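Local coordinates for protein putative tagatose-6-phosphate ketose/aldose isomerase (Escherichia coli, PDB 3C3J) that is a putative isomerase with two SIS domains of Rossmann-like alpha-beta build in a single chain, at residues A[29-34]-A[183-188]; A[262-267]-A[297-302]; A[325-330]-A[343-348]. One frame throughout, in Å; residues are numbered along the deposited sequence.

Contact 1 (A[29-34]-A[183-188]); sequences RSLTNI and CLAVFA
I34 reaches A185 and V186 through a chain set by two torsions: chi1 of -72° places CG1 beside the backbone N, and chi2 of 173° extends the chain so that CD1 is the atom that reaches the other helix. L31, one turn earlier, brings its branch point to A185 as well, although its CB does not aim directly at the other helix. V186 has CG1 anti to its backbone N, which leaves CG2 as the branch that meets I34.

The result is a small apolar cluster around one methyl group. CB of A185 lies 3.9 Å from CG of L31 and 4.0 Å from CD1 of I34, so that two residues three apart on helix 23-49 receive a single alanine of helix 174-187. The same CD1 of I34 also touches CG2 of V186 at 4.2 Å, the two side chains running at about a right angle to each other. No hydrogen bond joins the two segments, and all four touching residues are buried. The example illustrates how a single alanine methyl can be met by two larger side chains; the segment axes approach to 10.2 Å and cross at a shallow -26°, with both helices running in broadly the same direction.

Polar links flank this apolar patch. S30 OG is hydrogen-bonded to S182 OG, and R38 gives NH1 to the carbonyl of V186 and NH2 to that of A185, where helix 174-187 is ending and A188 leaves helical geometry. Further along helix 23-49, L45 touches V186 and F187, while C183 and L184 lean on I71 of helix 63-79 and F187 rests on L106 and I108 of strand 105-111 in the first parallel sheet.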
loop_
_atom_site.group_PDB
_atom_site.type_symbol
_atom_site.label_atom_id
_atom_site.label_comp_id
_atom_site.label_asym_id
_atom_site.label_seq_id
_atom_site.Cartn_x
_atom_site.Cartn_y
_atom_site.Cartn_z
ATOM N N ARG A 29 30.882 1.991 0.837
ATOM C CA ARG A 29 31.444 1.013 1.736
ATOM C C ARG A 29 30.692 -0.308 1.613
ATOM O O ARG A 29 31.320 -1.357 1.494
ATOM C CB ARG A 29 31.410 1.519 3.184
ATOM C CG ARG A 29 32.645 2.311 3.549
ATOM C CD ARG A 29 32.498 3.143 4.806
ATOM N NE ARG A 29 32.089 2.429 6.020
ATOM C CZ ARG A 29 32.872 1.658 6.760
ATOM N NH1 ARG A 29 32.388 1.109 7.868
ATOM N NH2 ARG A 29 34.115 1.377 6.388
ATOM N N SER A 30 29.358 -0.262 1.568
ATOM C CA SER A 30 28.622 -1.518 1.498
ATOM C C SER A 30 28.857 -2.221 0.146
ATOM O O SER A 30 29.068 -3.448 0.105
ATOM C CB SER A 30 27.132 -1.334 1.727
ATOM O OG SER A 30 26.570 -2.619 1.916
ATOM N N LEU A 31 28.802 -1.453 -0.944
ATOM C CA LEU A 31 28.951 -2.022 -2.304
ATOM C C LEU A 31 30.359 -2.543 -2.567
ATOM O O LEU A 31 30.522 -3.571 -3.221
ATOM C CB LEU A 31 28.526 -0.999 -3.370
ATOM C CG LEU A 31 27.012 -1.011 -3.709
ATOM C CD1 LEU A 31 26.124 -1.035 -2.462
ATOM C CD2 LEU A 31 26.612 0.125 -4.668
ATOM N N THR A 32 31.373 -1.864 -2.030
ATOM C CA THR A 32 32.740 -2.404 -2.076
ATOM C C THR A 32 32.872 -3.697 -1.230
ATOM O O THR A 32 33.551 -4.632 -1.628
ATOM C CB THR A 32 33.855 -1.304 -1.781
ATOM O OG1 THR A 32 33.736 -0.826 -0.462
ATOM C CG2 THR A 32 33.679 -0.125 -2.678
ATOM N N ASN A 33 32.174 -3.784 -0.106
ATOM C CA ASN A 33 32.112 -5.060 0.630
ATOM C C ASN A 33 31.472 -6.197 -0.180
ATOM O O ASN A 33 31.921 -7.343 -0.154
ATOM C CB ASN A 33 31.368 -4.892 1.936
ATOM C CG ASN A 33 31.524 -6.082 2.833
ATOM O OD1 ASN A 33 32.657 -6.489 3.150
ATOM N ND2 ASN A 33 30.398 -6.675 3.240
ATOM N N ILE A 34 30.395 -5.873 -0.877
ATOM C CA ILE A 34 29.698 -6.829 -1.730
ATOM C C ILE A 34 30.684 -7.312 -2.814
ATOM O O ILE A 34 30.725 -8.502 -3.124
ATOM C CB ILE A 34 28.406 -6.195 -2.310
ATOM C CG1 ILE A 34 27.349 -6.059 -1.211
ATOM C CG2 ILE A 34 27.878 -6.987 -3.538
ATOM C CD1 ILE A 34 26.084 -5.282 -1.681
ATOM N N CYS A 183 20.745 -4.414 -1.625
ATOM C CA CYS A 183 19.828 -5.339 -2.286
ATOM C C CYS A 183 19.844 -5.166 -3.808
ATOM O O CYS A 183 19.963 -6.139 -4.529
ATOM C CB CYS A 183 18.401 -5.200 -1.755
ATOM S SG CYS A 183 17.324 -6.567 -2.295
ATOM N N LEU A 184 19.789 -3.922 -4.278
ATOM C CA LEU A 184 19.886 -3.637 -5.702
ATOM C C LEU A 184 21.207 -4.187 -6.273
ATOM O O LEU A 184 21.208 -4.839 -7.324
ATOM C CB LEU A 184 19.771 -2.132 -5.936
ATOM C CG LEU A 184 18.409 -1.466 -5.765
ATOM C CD1 LEU A 184 18.593 0.077 -5.770
ATOM C CD2 LEU A 184 17.389 -1.885 -6.861
ATOM N N ALA A 185 22.312 -3.986 -5.548
ATOM C CA ALA A 185 23.637 -4.404 -6.007
ATOM C C ALA A 185 23.773 -5.902 -6.041
ATOM O O ALA A 185 24.465 -6.428 -6.897
ATOM C CB ALA A 185 24.741 -3.803 -5.156
ATOM N N VAL A 186 23.113 -6.592 -5.114
ATOM C CA VAL A 186 23.171 -8.047 -5.075
ATOM C C VAL A 186 22.509 -8.619 -6.315
ATOM O O VAL A 186 23.081 -9.492 -6.965
ATOM C CB VAL A 186 22.501 -8.637 -3.799
ATOM C CG1 VAL A 186 22.224 -10.162 -3.980
ATOM C CG2 VAL A 186 23.405 -8.367 -2.535
ATOM N N PHE A 187 21.329 -8.103 -6.678
ATOM C CA PHE A 187 20.524 -8.730 -7.749
ATOM C C PHE A 187 20.656 -8.113 -9.126
ATOM O O PHE A 187 20.323 -8.776 -10.113
ATOM C CB PHE A 187 19.052 -8.835 -7.307
ATOM C CG PHE A 187 18.873 -9.757 -6.154
ATOM C CD1 PHE A 187 18.886 -11.131 -6.352
ATOM C CD2 PHE A 187 18.785 -9.269 -4.855
ATOM C CE1 PHE A 187 18.740 -12.006 -5.271
ATOM C CE2 PHE A 187 18.662 -10.127 -3.784
ATOM C CZ PHE A 187 18.661 -11.515 -3.994
ATOM N N ALA A 188 21.147 -6.873 -9.203
ATOM C CA ALA A 188 21.344 -6.192 -10.484
ATOM C C ALA A 188 22.751 -5.567 -10.579
ATOM O O ALA A 188 22.896 -4.386 -10.847
ATOM C CB ALA A 188 20.263 -5.155 -10.690
#

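Contact 2 (A[262-267]-A[297-302]); sequences TGFRHG and AELRRD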
loop_
_atom_site.group_PDB
_atom_site.type_symbol
_atom_site.label_atom_id
_atom_site.label_comp_id
_atom_site.label_asym_id
_atom_site.label_seq_id
_atom_site.Cartn_x
_atom_site.Cartn_y
_atom_site.Cartn_z
ATOM N N THR A 262 -1.232 9.674 -10.067
ATOM C CA THR A 262 -2.478 9.278 -10.730
ATOM C C THR A 262 -3.516 8.732 -9.721
ATOM O O THR A 262 -4.697 9.035 -9.830
ATOM C CB THR A 262 -2.226 8.274 -11.855
ATOM O OG1 THR A 262 -1.521 7.161 -11.314
ATOM C CG2 THR A 262 -1.369 8.918 -12.971
ATOM N N GLY A 263 -3.055 7.985 -8.719
ATOM C CA GLY A 263 -3.898 7.503 -7.630
ATOM C C GLY A 263 -4.546 8.645 -6.856
ATOM O O GLY A 263 -5.711 8.549 -6.447
ATOM N N PHE A 264 -3.797 9.740 -6.705
ATOM C CA PHE A 264 -4.232 10.906 -5.921
ATOM C C PHE A 264 -5.544 11.514 -6.409
ATOM O O PHE A 264 -6.329 12.027 -5.608
ATOM C CB PHE A 264 -3.120 11.966 -5.908
ATOM C CG PHE A 264 -3.205 12.956 -4.766
ATOM C CD1 PHE A 264 -3.338 12.523 -3.458
ATOM C CD2 PHE A 264 -3.079 14.315 -5.009
ATOM C CE1 PHE A 264 -3.391 13.433 -2.396
ATOM C CE2 PHE A 264 -3.120 15.234 -3.961
ATOM C CZ PHE A 264 -3.278 14.792 -2.653
ATOM N N ARG A 265 -5.792 11.437 -7.709
ATOM C CA ARG A 265 -7.014 12.008 -8.294
ATOM C C ARG A 265 -8.294 11.317 -7.851
ATOM O O ARG A 265 -9.343 11.941 -7.817
ATOM C CB ARG A 265 -6.967 11.926 -9.811
ATOM C CG ARG A 265 -6.048 12.916 -10.434
ATOM C CD ARG A 265 -6.420 13.094 -11.873
ATOM N NE ARG A 265 -5.477 13.988 -12.525
ATOM C CZ ARG A 265 -4.335 13.591 -13.079
ATOM N NH1 ARG A 265 -3.984 12.305 -13.098
ATOM N NH2 ARG A 265 -3.553 14.492 -13.643
ATOM N N HIS A 266 -8.208 10.031 -7.520
ATOM C CA HIS A 266 -9.392 9.196 -7.257
ATOM C C HIS A 266 -9.892 9.210 -5.795
ATOM O O HIS A 266 -10.214 8.148 -5.219
ATOM C CB HIS A 266 -9.082 7.777 -7.720
ATOM C CG HIS A 266 -8.962 7.653 -9.204
ATOM N ND1 HIS A 266 -7.771 7.840 -9.874
ATOM C CD2 HIS A 266 -9.888 7.402 -10.156
ATOM C CE1 HIS A 266 -7.966 7.682 -11.166
ATOM N NE2 HIS A 266 -9.238 7.400 -11.365
ATOM N N GLY A 267 -9.975 10.407 -5.217
ATOM C CA GLY A 267 -10.475 10.617 -3.848
ATOM C C GLY A 267 -9.515 11.335 -2.914
ATOM O O GLY A 267 -9.897 12.308 -2.255
ATOM N N ALA A 297 0.729 19.971 -12.855
ATOM C CA ALA A 297 0.012 21.086 -13.517
ATOM C C ALA A 297 -1.365 21.327 -12.894
ATOM O O ALA A 297 -1.788 22.470 -12.668
ATOM C CB ALA A 297 -0.126 20.809 -15.006
ATOM N N GLU A 298 -2.075 20.244 -12.631
ATOM C CA GLU A 298 -3.384 20.312 -12.016
ATOM C C GLU A 298 -3.320 20.883 -10.594
ATOM O O GLU A 298 -4.119 21.756 -10.241
ATOM C CB GLU A 298 -4.020 18.912 -12.014
ATOM C CG GLU A 298 -5.368 18.776 -11.302
ATOM C CD GLU A 298 -5.956 17.373 -11.444
ATOM O OE1 GLU A 298 -5.774 16.754 -12.532
ATOM O OE2 GLU A 298 -6.577 16.895 -10.460
ATOM N N LEU A 299 -2.365 20.422 -9.786
ATOM C CA LEU A 299 -2.204 20.969 -8.433
ATOM C C LEU A 299 -1.809 22.447 -8.451
ATOM O O LEU A 299 -2.226 23.201 -7.586
ATOM C CB LEU A 299 -1.166 20.158 -7.635
ATOM C CG LEU A 299 -1.554 18.694 -7.392
ATOM C CD1 LEU A 299 -0.574 18.043 -6.418
ATOM C CD2 LEU A 299 -2.997 18.545 -6.916
ATOM N N ARG A 300 -1.002 22.845 -9.426
ATOM C CA ARG A 300 -0.549 24.235 -9.546
ATOM C C ARG A 300 -1.710 25.140 -9.972
ATOM O O ARG A 300 -1.926 26.226 -9.403
ATOM C CB ARG A 300 0.606 24.342 -10.545
ATOM C CG ARG A 300 1.953 23.796 -10.024
ATOM C CD ARG A 300 3.127 24.599 -10.543
ATOM N NE ARG A 300 4.435 23.987 -10.357
ATOM C CZ ARG A 300 5.056 23.850 -9.189
ATOM N NH1 ARG A 300 4.475 24.219 -8.060
ATOM N NH2 ARG A 300 6.273 23.321 -9.157
ATOM N N ARG A 301 -2.474 24.659 -10.939
ATOM C CA ARG A 301 -3.661 25.355 -11.420
ATOM C C ARG A 301 -4.745 25.489 -10.354
ATOM O O ARG A 301 -5.360 26.550 -10.241
ATOM C CB ARG A 301 -4.230 24.623 -12.632
ATOM C CG ARG A 301 -4.996 25.475 -13.574
ATOM C CD ARG A 301 -6.117 24.711 -14.296
ATOM N NE ARG A 301 -5.824 23.310 -14.691
ATOM C CZ ARG A 301 -6.161 22.202 -13.995
ATOM N NH1 ARG A 301 -6.772 22.268 -12.799
ATOM N NH2 ARG A 301 -5.860 20.999 -14.495
ATOM N N ASP A 302 -4.996 24.415 -9.601
ATOM C CA ASP A 302 -5.956 24.418 -8.490
ATOM C C ASP A 302 -5.649 25.516 -7.477
ATOM O O ASP A 302 -6.554 26.133 -6.920
ATOM C CB ASP A 302 -5.922 23.093 -7.719
ATOM C CG ASP A 302 -6.510 21.934 -8.491
ATOM O OD1 ASP A 302 -7.164 22.166 -9.543
ATOM O OD2 ASP A 302 -6.320 20.780 -8.035
HETATM O O HOH W 1 -4.624 16.704 -15.084
#
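R265 and E298 meet within the second SIS domain, a Rossmann-like alpha-beta fold, where segment 262-267, which takes in most of short helix 261-264, faces helix 288-302. The two side chains cross obliquely, and the planes of guanidinium and carboxylate stand 48° apart, so this is not a flat two-pronged pairing. NE of R265 points at OE1 of E298 over 2.8 Å in an almost straight bond of 169°; OE1 lies in the guanidinium plane, and NE meets it on the syn side of the carboxylate, 28° out of the carboxylate plane, while NH2 of R265 adds a weak bond to OE1 at 3.4 Å. The extended glutamate chain, with CG anti to the backbone N, holds the carboxylate out to its partner.

The other oxygen, OE2, pairs with K269, which also binds D302, so two cationic groups probably favour a charged carboxylate. G376 of the second subunit packs against both R265 and E298. Beside the ion pair, CD2 of L299 sits at the edge of the F264 ring, 4.4 Å from CE2. A water bridges the pair, 2.8 Å from NH2 of R265, whose proton it accepts, and equally far from OE1 of E298.

Contact 3 (A[325-330]-A[343-348]); sequences IILPPS and LMYAQT
The last strand of the second parallel sheet, 324-326, and the helix that follows it in the SIS domain, 335-356, are joined by one aromatic residue: Y345 extends from the helix to I325, L327 and P328. Its CB points to the strand side, and the ring is received by aliphatic groups from several directions.

I325 lies alongside the tyrosine, the two side chains sliding past each other in opposite senses. With CG2 anti to the backbone N (chi1 -64°), the isoleucine sends this methyl to the phenol end, 3.5 Å from OH of Y345 and 3.6 Å from CZ, while CD1 runs back toward the root of the ring and lies 4.0 Å from CD1 of Y345. L327 approaches differently. Its CD2 comes in at the ring edge, near the ring plane, and touches CE2 of Y345 at 3.5 Å. P328 completes the set with CD 4.1 Å from OH of Y345, coming from the opposite direction to the tyrosine. No hydrogen bond crosses between the segments; the contact rests on aliphatic groups touching the ring and the hydroxyl oxygen. It illustrates how a sheet edge and the loop leaving it can share one aromatic side chain, since I325 is still strand whereas L327 and P328 already belong to the loop.

The alternation of the strand turns I326 away from the helix. Backbone hydrogen bonds tie I325 to A310 and A312, and L327, just beyond the strand, to A312. Helix 198-210 also borders the contact: I207 touches both P328 and Y345, and R203 is hydrogen-bonded to the carbonyl of P328. Elsewhere on helix 335-356, L343 packs against helix 235-249 and against T177 and M180 of helix 174-187.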
loop_
_atom_site.group_PDB
_atom_site.type_symbol
_atom_site.label_atom_id
_atom_site.label_comp_id
_atom_site.label_asym_id
_atom_site.label_seq_id
_atom_site.Cartn_x
_atom_site.Cartn_y
_atom_site.Cartn_z
ATOM N N ILE A 325 12.634 22.185 -6.810
ATOM C CA ILE A 325 14.026 21.899 -6.567
ATOM C C ILE A 325 14.519 21.080 -7.755
ATOM O O ILE A 325 13.951 20.041 -8.069
ATOM C CB ILE A 325 14.216 21.109 -5.255
ATOM C CG1 ILE A 325 13.779 21.935 -4.062
ATOM C CG2 ILE A 325 15.672 20.663 -5.071
ATOM C CD1 ILE A 325 13.678 21.132 -2.786
ATOM N N ILE A 326 15.548 21.555 -8.446
ATOM C CA ILE A 326 16.184 20.760 -9.501
ATOM C C ILE A 326 17.380 20.065 -8.895
ATOM O O ILE A 326 18.196 20.685 -8.226
ATOM C CB ILE A 326 16.629 21.607 -10.725
ATOM C CG1 ILE A 326 15.456 22.444 -11.262
ATOM C CG2 ILE A 326 17.223 20.719 -11.814
ATOM C CD1 ILE A 326 14.207 21.678 -11.640
ATOM N N LEU A 327 17.454 18.752 -9.093
ATOM C CA LEU A 327 18.546 17.958 -8.561
ATOM C C LEU A 327 19.888 18.397 -9.165
ATOM O O LEU A 327 19.929 18.888 -10.296
ATOM C CB LEU A 327 18.312 16.469 -8.860
ATOM C CG LEU A 327 17.021 15.841 -8.325
ATOM C CD1 LEU A 327 16.934 14.388 -8.812
ATOM C CD2 LEU A 327 16.972 15.915 -6.801
ATOM N N PRO A 328 20.989 18.222 -8.420
ATOM C CA PRO A 328 22.316 18.529 -8.996
ATOM C C PRO A 328 22.538 17.813 -10.320
ATOM O O PRO A 328 22.041 16.708 -10.496
ATOM C CB PRO A 328 23.305 17.990 -7.937
ATOM C CG PRO A 328 22.573 18.037 -6.693
ATOM C CD PRO A 328 21.098 17.790 -7.018
ATOM N N PRO A 329 23.296 18.425 -11.252
ATOM C CA PRO A 329 23.523 17.749 -12.520
ATOM C C PRO A 329 24.211 16.425 -12.346
ATOM O O PRO A 329 25.108 16.290 -11.505
ATOM C CB PRO A 329 24.440 18.721 -13.290
ATOM C CG PRO A 329 24.175 20.031 -12.677
ATOM C CD PRO A 329 23.970 19.735 -11.217
ATOM N N SER A 330 23.783 15.455 -13.143
ATOM C CA SER A 330 24.395 14.135 -13.202
ATOM C C SER A 330 24.000 13.451 -14.494
ATOM O O SER A 330 23.182 13.975 -15.275
ATOM C CB SER A 330 23.912 13.275 -12.033
ATOM O OG SER A 330 22.514 12.998 -12.179
ATOM N N LEU A 343 14.921 10.937 -1.055
ATOM C CA LEU A 343 15.010 10.661 0.362
ATOM C C LEU A 343 15.913 11.645 1.125
ATOM O O LEU A 343 15.619 11.969 2.266
ATOM C CB LEU A 343 15.438 9.196 0.611
ATOM C CG LEU A 343 14.293 8.199 0.388
ATOM C CD1 LEU A 343 14.811 6.769 0.506
ATOM C CD2 LEU A 343 13.058 8.428 1.309
HETATM N N MSE A 344 16.983 12.118 0.492
HETATM C CA MSE A 344 17.857 13.130 1.114
HETATM C C MSE A 344 17.046 14.353 1.542
HETATM O O MSE A 344 17.216 14.837 2.672
HETATM C CB MSE A 344 18.990 13.569 0.163
HETATM C CG MSE A 344 19.922 12.452 -0.298
HETATM SE SE MSE A 344 20.833 11.483 1.205
HETATM C CE MSE A 344 19.567 9.934 1.393
ATOM N N TYR A 345 16.157 14.826 0.668
ATOM C CA TYR A 345 15.301 15.973 0.986
ATOM C C TYR A 345 14.287 15.619 2.076
ATOM O O TYR A 345 14.144 16.376 3.025
ATOM C CB TYR A 345 14.599 16.541 -0.254
ATOM C CG TYR A 345 15.551 17.065 -1.303
ATOM C CD1 TYR A 345 16.109 18.334 -1.197
ATOM C CD2 TYR A 345 15.881 16.288 -2.416
ATOM C CE1 TYR A 345 17.002 18.802 -2.158
ATOM C CE2 TYR A 345 16.758 16.739 -3.371
ATOM C CZ TYR A 345 17.311 18.001 -3.244
ATOM O OH TYR A 345 18.177 18.448 -4.206
ATOM N N ALA A 346 13.603 14.470 1.941
ATOM C CA ALA A 346 12.598 14.050 2.906
ATOM C C ALA A 346 13.160 13.846 4.328
ATOM O O ALA A 346 12.529 14.236 5.334
ATOM C CB ALA A 346 11.910 12.761 2.414
ATOM N N GLN A 347 14.336 13.225 4.418
ATOM C CA GLN A 347 14.951 12.961 5.731
ATOM C C GLN A 347 15.340 14.259 6.431
ATOM O O GLN A 347 15.060 14.463 7.624
ATOM C CB GLN A 347 16.184 12.080 5.586
ATOM C CG GLN A 347 15.937 10.653 5.108
ATOM C CD GLN A 347 17.251 9.966 4.721
ATOM O OE1 GLN A 347 18.257 10.643 4.483
ATOM N NE2 GLN A 347 17.238 8.641 4.617
ATOM N N THR A 348 16.002 15.118 5.680
ATOM C CA THR A 348 16.517 16.368 6.228
ATOM C C THR A 348 15.344 17.283 6.528
ATOM O O THR A 348 15.337 17.910 7.568
ATOM C CB THR A 348 17.577 17.010 5.302
ATOM O OG1 THR A 348 16.999 17.295 4.022
ATOM C CG2 THR A 348 18.751 16.056 5.100
#

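How the contacts relate
The three contacts follow one another along the chain without interleaving. Contact 1 joins two helices beside the first parallel sheet; contacts 2 and 3 both belong to the second SIS domain, with centres 23 Å apart and nearest atoms about 7 Å apart. Contacts 1 and 2 lie on opposite sides of the chain's centre, 37 Å between centres, and contact 2 alone meets the second subunit. Contact 3 is 22 Å from contact 1, centre to centre, yet helix 174-187 connects them: it carries 183-188 and also touches L343 and Q347 of 343-348. Helix 174-187 thus links the two halves at contacts 1 and 3, while contact 2 lies at the subunit interface.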